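Local coordinates for protein levoglucosan dehydrogenase (Pseudarthrobacter phenanthrenivorans, PDB 6A3F) that catalyses the NAD(+)-dependent oxidation of levoglucosan to 3-dehydrolevoglucosan, working as a homotetramer, at residues P46-W50 and E343-P347; Y384-I389 and V405-S409. One frame throughout, in Å; residues are numbered along the deposited sequence.

Interaction 1: residues P46-W50 and E343-P347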
loop_
_atom_site.group_PDB
_atom_site.type_symbol
_atom_site.label_atom_id
_atom_site.label_comp_id
_atom_site.label_asym_id
_atom_site.label_seq_id
_atom_site.Cartn_x
_atom_site.Cartn_y
_atom_site.Cartn_z
ATOM N N PRO B 46 15.489 14.222 -27.781
ATOM C CA PRO B 46 16.957 14.461 -27.770
ATOM C C PRO B 46 17.492 15.141 -26.484
ATOM O O PRO B 46 18.687 15.052 -26.178
ATOM C CB PRO B 46 17.158 15.331 -29.014
ATOM C CG PRO B 46 15.851 16.061 -29.170
ATOM C CD PRO B 46 14.800 15.049 -28.782
ATOM N N MET B 47 16.659 15.850 -25.749
ATOM C CA MET B 47 17.067 16.413 -24.472
ATOM C C MET B 47 17.437 15.267 -23.526
ATOM O O MET B 47 18.360 15.422 -22.735
ATOM C CB MET B 47 15.971 17.240 -23.794
ATOM C CG MET B 47 15.375 18.324 -24.658
ATOM S SD MET B 47 14.057 19.164 -23.741
ATOM C CE MET B 47 13.531 20.451 -24.882
ATOM N N PHE B 48 16.704 14.158 -23.613
ATOM C CA PHE B 48 16.842 13.045 -22.667
ATOM C C PHE B 48 17.946 12.091 -23.095
ATOM O O PHE B 48 18.684 11.563 -22.258
ATOM C CB PHE B 48 15.495 12.314 -22.532
ATOM C CG PHE B 48 14.518 13.016 -21.609
ATOM C CD1 PHE B 48 14.320 14.380 -21.679
ATOM C CD2 PHE B 48 13.788 12.318 -20.669
ATOM C CE1 PHE B 48 13.429 15.024 -20.832
ATOM C CE2 PHE B 48 12.921 12.968 -19.801
ATOM C CZ PHE B 48 12.739 14.318 -19.879
ATOM N N PHE B 49 18.017 11.854 -24.404
ATOM C CA PHE B 49 18.908 10.848 -24.929
ATOM C C PHE B 49 19.852 11.527 -25.926
ATOM O O PHE B 49 19.443 11.808 -27.065
ATOM C CB PHE B 49 18.091 9.766 -25.629
ATOM C CG PHE B 49 17.228 8.909 -24.750
ATOM C CD1 PHE B 49 17.739 7.769 -24.147
ATOM C CD2 PHE B 49 15.899 9.228 -24.523
ATOM C CE1 PHE B 49 16.947 6.946 -23.369
ATOM C CE2 PHE B 49 15.122 8.412 -23.722
ATOM C CZ PHE B 49 15.633 7.247 -23.176
ATOM N N TRP B 50 21.080 11.802 -25.493
ATOM C CA TRP B 50 21.992 12.652 -26.246
ATOM C C TRP B 50 23.429 12.090 -26.247
ATOM O O TRP B 50 23.986 11.741 -25.189
ATOM C CB TRP B 50 21.983 14.079 -25.715
ATOM C CG TRP B 50 22.735 15.006 -26.619
ATOM C CD1 TRP B 50 24.041 15.399 -26.495
ATOM C CD2 TRP B 50 22.254 15.600 -27.836
ATOM N NE1 TRP B 50 24.381 16.236 -27.528
ATOM C CE2 TRP B 50 23.309 16.382 -28.359
ATOM C CE3 TRP B 50 21.032 15.587 -28.510
ATOM C CZ2 TRP B 50 23.176 17.142 -29.523
ATOM C CZ3 TRP B 50 20.898 16.341 -29.651
ATOM C CH2 TRP B 50 21.967 17.091 -30.167
ATOM N N GLU B 343 19.479 5.812 -18.234
ATOM C CA GLU B 343 20.468 6.764 -18.740
ATOM C C GLU B 343 19.774 7.988 -19.334
ATOM O O GLU B 343 20.361 9.094 -19.408
ATOM C CB GLU B 343 21.401 6.099 -19.770
ATOM C CG GLU B 343 20.769 5.837 -21.123
ATOM C CD GLU B 343 19.919 4.585 -21.238
ATOM O OE1 GLU B 343 19.748 3.863 -20.209
ATOM O OE2 GLU B 343 19.433 4.324 -22.374
ATOM N N GLY B 344 18.569 7.791 -19.823
ATOM C CA GLY B 344 17.813 8.926 -20.416
ATOM C C GLY B 344 16.902 9.636 -19.420
ATOM O O GLY B 344 16.288 10.641 -19.799
ATOM N N LEU B 345 16.843 9.224 -18.162
ATOM C CA LEU B 345 15.762 9.725 -17.287
ATOM C C LEU B 345 16.357 10.454 -16.068
ATOM O O LEU B 345 17.201 11.314 -16.207
ATOM C CB LEU B 345 14.865 8.522 -16.905
ATOM C CG LEU B 345 14.270 7.803 -18.121
ATOM C CD1 LEU B 345 13.546 6.530 -17.762
ATOM C CD2 LEU B 345 13.382 8.764 -18.875
ATOM N N TRP B 346 15.781 10.241 -14.888
ATOM C CA TRP B 346 15.999 11.136 -13.769
ATOM C C TRP B 346 17.173 10.670 -12.896
ATOM O O TRP B 346 17.507 9.509 -12.924
ATOM C CB TRP B 346 14.710 11.290 -12.943
ATOM C CG TRP B 346 13.555 11.771 -13.770
ATOM C CD1 TRP B 346 12.364 11.121 -13.940
ATOM C CD2 TRP B 346 13.463 12.976 -14.549
ATOM N NE1 TRP B 346 11.528 11.846 -14.736
ATOM C CE2 TRP B 346 12.173 12.988 -15.138
ATOM C CE3 TRP B 346 14.294 14.063 -14.798
ATOM C CZ2 TRP B 346 11.720 14.027 -15.943
ATOM C CZ3 TRP B 346 13.861 15.083 -15.615
ATOM C CH2 TRP B 346 12.595 15.054 -16.213
ATOM N N PRO B 347 17.759 11.602 -12.121
ATOM C CA PRO B 347 19.000 11.375 -11.374
ATOM C C PRO B 347 18.867 10.323 -10.277
ATOM O O PRO B 347 19.883 9.728 -9.902
ATOM C CB PRO B 347 19.420 12.728 -10.748
ATOM C CG PRO B 347 18.381 13.719 -11.167
ATOM C CD PRO B 347 17.536 13.024 -12.212
HETATM O O HOH W 1 19.682 11.977 -19.808
#

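Interaction 2: residues Y384-I389 and V405-S409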
loop_
_atom_site.group_PDB
_atom_site.type_symbol
_atom_site.label_atom_id
_atom_site.label_comp_id
_atom_site.label_asym_id
_atom_site.label_seq_id
_atom_site.Cartn_x
_atom_site.Cartn_y
_atom_site.Cartn_z
ATOM N N TYR B 384 -0.492 -6.380 -35.859
ATOM C CA TYR B 384 -1.321 -7.329 -36.558
ATOM C C TYR B 384 -1.551 -8.608 -35.727
ATOM O O TYR B 384 -2.688 -9.069 -35.688
ATOM C CB TYR B 384 -0.691 -7.598 -37.929
ATOM C CG TYR B 384 -1.378 -8.662 -38.751
ATOM C CD1 TYR B 384 -2.758 -8.790 -38.759
ATOM C CD2 TYR B 384 -0.638 -9.522 -39.556
ATOM C CE1 TYR B 384 -3.393 -9.775 -39.512
ATOM C CE2 TYR B 384 -1.254 -10.532 -40.288
ATOM C CZ TYR B 384 -2.637 -10.633 -40.293
ATOM O OH TYR B 384 -3.226 -11.618 -41.034
ATOM N N GLN B 385 -0.523 -9.127 -35.021
ATOM C CA GLN B 385 -0.688 -10.285 -34.159
ATOM C C GLN B 385 -1.716 -9.980 -33.060
ATOM O O GLN B 385 -2.526 -10.833 -32.697
ATOM C CB GLN B 385 0.646 -10.722 -33.541
ATOM C CG GLN B 385 0.517 -11.998 -32.708
ATOM C CD GLN B 385 0.097 -13.194 -33.536
ATOM O OE1 GLN B 385 0.911 -13.770 -34.260
ATOM N NE2 GLN B 385 -1.165 -13.576 -33.448
ATOM N N VAL B 386 -1.691 -8.768 -32.509
ATOM C CA VAL B 386 -2.685 -8.400 -31.524
ATOM C C VAL B 386 -4.075 -8.370 -32.180
ATOM O O VAL B 386 -5.065 -8.850 -31.582
ATOM C CB VAL B 386 -2.319 -7.060 -30.848
ATOM C CG1 VAL B 386 -3.458 -6.521 -29.992
ATOM C CG2 VAL B 386 -1.046 -7.230 -30.026
ATOM N N ALA B 387 -4.177 -7.794 -33.372
ATOM C CA ALA B 387 -5.500 -7.782 -34.064
ATOM C C ALA B 387 -6.033 -9.208 -34.268
ATOM O O ALA B 387 -7.279 -9.426 -34.160
ATOM C CB ALA B 387 -5.392 -7.029 -35.374
ATOM N N LEU B 388 -5.131 -10.162 -34.535
ATOM C CA LEU B 388 -5.498 -11.588 -34.738
ATOM C C LEU B 388 -5.958 -12.165 -33.404
ATOM O O LEU B 388 -6.931 -12.919 -33.358
ATOM C CB LEU B 388 -4.333 -12.412 -35.297
ATOM C CG LEU B 388 -3.953 -12.157 -36.761
ATOM C CD1 LEU B 388 -2.700 -12.922 -37.131
ATOM C CD2 LEU B 388 -5.100 -12.526 -37.706
ATOM N N ILE B 389 -5.320 -11.725 -32.304
ATOM C CA ILE B 389 -5.752 -12.186 -30.988
ATOM C C ILE B 389 -7.133 -11.631 -30.692
ATOM O O ILE B 389 -7.974 -12.366 -30.221
ATOM C CB ILE B 389 -4.756 -11.776 -29.895
ATOM C CG1 ILE B 389 -3.470 -12.600 -29.988
ATOM C CG2 ILE B 389 -5.419 -11.891 -28.547
ATOM C CD1 ILE B 389 -2.278 -11.920 -29.333
ATOM N N VAL B 405 -5.269 -19.087 -32.015
ATOM C CA VAL B 405 -4.797 -17.818 -32.541
ATOM C C VAL B 405 -3.720 -18.120 -33.574
ATOM O O VAL B 405 -2.682 -18.627 -33.223
ATOM C CB VAL B 405 -4.242 -16.872 -31.454
ATOM C CG1 VAL B 405 -3.916 -15.519 -32.068
ATOM C CG2 VAL B 405 -5.189 -16.697 -30.274
ATOM N N PRO B 406 -3.950 -17.774 -34.840
ATOM C CA PRO B 406 -2.918 -17.885 -35.852
ATOM C C PRO B 406 -1.712 -17.032 -35.471
ATOM O O PRO B 406 -1.930 -15.949 -34.923
ATOM C CB PRO B 406 -3.520 -17.296 -37.136
ATOM C CG PRO B 406 -4.972 -17.055 -36.839
ATOM C CD PRO B 406 -5.100 -17.022 -35.334
ATOM N N GLN B 407 -0.505 -17.503 -35.808
ATOM C CA GLN B 407 0.728 -16.953 -35.316
ATOM C C GLN B 407 1.635 -16.545 -36.477
ATOM O O GLN B 407 2.118 -17.396 -37.181
ATOM C CB GLN B 407 1.470 -17.961 -34.427
ATOM C CG GLN B 407 2.481 -17.274 -33.507
ATOM C CD GLN B 407 3.499 -18.196 -32.877
ATOM O OE1 GLN B 407 3.187 -19.014 -32.006
ATOM N NE2 GLN B 407 4.750 -18.037 -33.280
ATOM N N ILE B 408 1.952 -15.260 -36.589
ATOM C CA ILE B 408 2.627 -14.709 -37.775
ATOM C C ILE B 408 4.111 -15.113 -37.831
ATOM O O ILE B 408 4.596 -15.464 -38.919
ATOM C CB ILE B 408 2.481 -13.178 -37.783
ATOM C CG1 ILE B 408 1.006 -12.790 -37.851
ATOM C CG2 ILE B 408 3.298 -12.535 -38.894
ATOM C CD1 ILE B 408 0.728 -11.444 -37.262
ATOM N N SER B 409 4.822 -15.035 -36.695
ATOM C CA SER B 409 6.298 -14.860 -36.672
ATOM C C SER B 409 7.020 -16.073 -37.276
ATOM O O SER B 409 7.017 -17.159 -36.705
ATOM C CB SER B 409 6.787 -14.577 -35.276
ATOM O OG SER B 409 6.336 -15.579 -34.374
HETATM O O HOH W 2 3.776 -13.346 -34.050
#

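Interaction 1: residues P46-W50 and E343-P347
The ring of F49 carries the CA of G344 over one face, while the carboxylate oxygen OE2 of E343 lies in its plane at the edge. G344 CA sits 3.9 Å from the ring centroid, 20° off the normal, a CH-pi contact; a residue without a side chain lets the backbone lie this close to the aromatic face. At the rim, F49 CE1 and E343 OE2 are 3.7 Å apart, so the acid faces the weakly positive ring hydrogens. H364 also stacks with F49. F48 ends helix 35-48, the first helix of the NAD-binding Rossmann fold, and F49 follows just beyond it; both meet the loop before helix 355-371.

F48 turns its edge toward the six-membered ring face of W346 in an offset edge-to-face pair, planes 71° apart, with F48 CZ 3.7 Å from W346 CH2. F48 CG stands anti to the carbonyl carbon (chi1 -80°), which lays the ring against 343-347. The indole NE1 hydrogen-bonds E357 OE2. L345 CD2 meets the F48 edge near its plane; a leucine suits this buried, apolar position. K36 of a second subunit makes a cation-pi contact with F48 and hydrogen-bonds the carbonyls of G344 and L345, tying the contact into the tetramer.

No direct hydrogen bond joins the two segments. A water bridges them instead, donating to F48 O at 2.7 Å and to E343 O at 3.0 Å.

Interaction 2: residues Y384-I389 and V405-S409
Q385 points its amide across to the C-terminal tail and reads the backbone on both flanks of Q407. Its carbonyl oxygen OE1 accepts the N-H of I408 at 3.0 Å, and its NE2 donates to P406 O at 2.9 Å. Both bonds are nearly straight, with angles at the hydrogen of 165° and 173°. The I408 donor lies in the plane of the glutamine carbonyl, and P406 O lies practically in the plane of the whole amide. The pair thus resembles the way a parallel strand bonds its neighbour, skipping over Q407, in a tail that has no regular structure here. The reach comes from a first torsion that sets CG anti to the backbone N (chi1 -176°) and a bend at chi2, which swings the amide across toward the tail.

Apolar side chains border this polar centre. I408 sets its CD1 against both the Y384 ring and L388, 3.3 Å from Y384 CD2, a tight approach, and 3.7 Å from L388 CD1. The two side chains it meets also touch each other, for L388 CD1 lies over one face of the Y384 ring. Beyond I408, Y137 of helix 130-141 joins the packing. Toward the other end of the tail, V405 turns its CG1 onto I389 CG1 at 3.6 Å; both are beta-branched and apolar, suited to a buried place between helix and tail. The V405 backbone hydrogen-bonds S226, so the tail leaves from the end of strand 403-404.

A water donates a further hydrogen bond to Q385 OE1. With its acceptor end facing an N-H and its donor end facing a carbonyl, the amide has its orientation fixed, for rotating it by half a turn would set like against like at both ends.

In the fold
Interactions 1 and 2 lie on opposite sides of the chain's centre, their centres 34 Å apart and their nearest atoms about 23 Å apart. They follow one another in series: interaction 1 spans about three quarters of the modelled chain, whereas interaction 2 is a local closure just after strand 403-404, an outermost strand of the mixed sheet within the chain. Interaction 1 thus joins the first Rossmann helix, 35-48, at a subunit contact, to the loop leading to the NADH-binding Y355 and helix 355-371; interaction 2, within one chain, lays the C-terminal tail on helix 380-399, next to helix 130-141 of the nucleotide-binding domain.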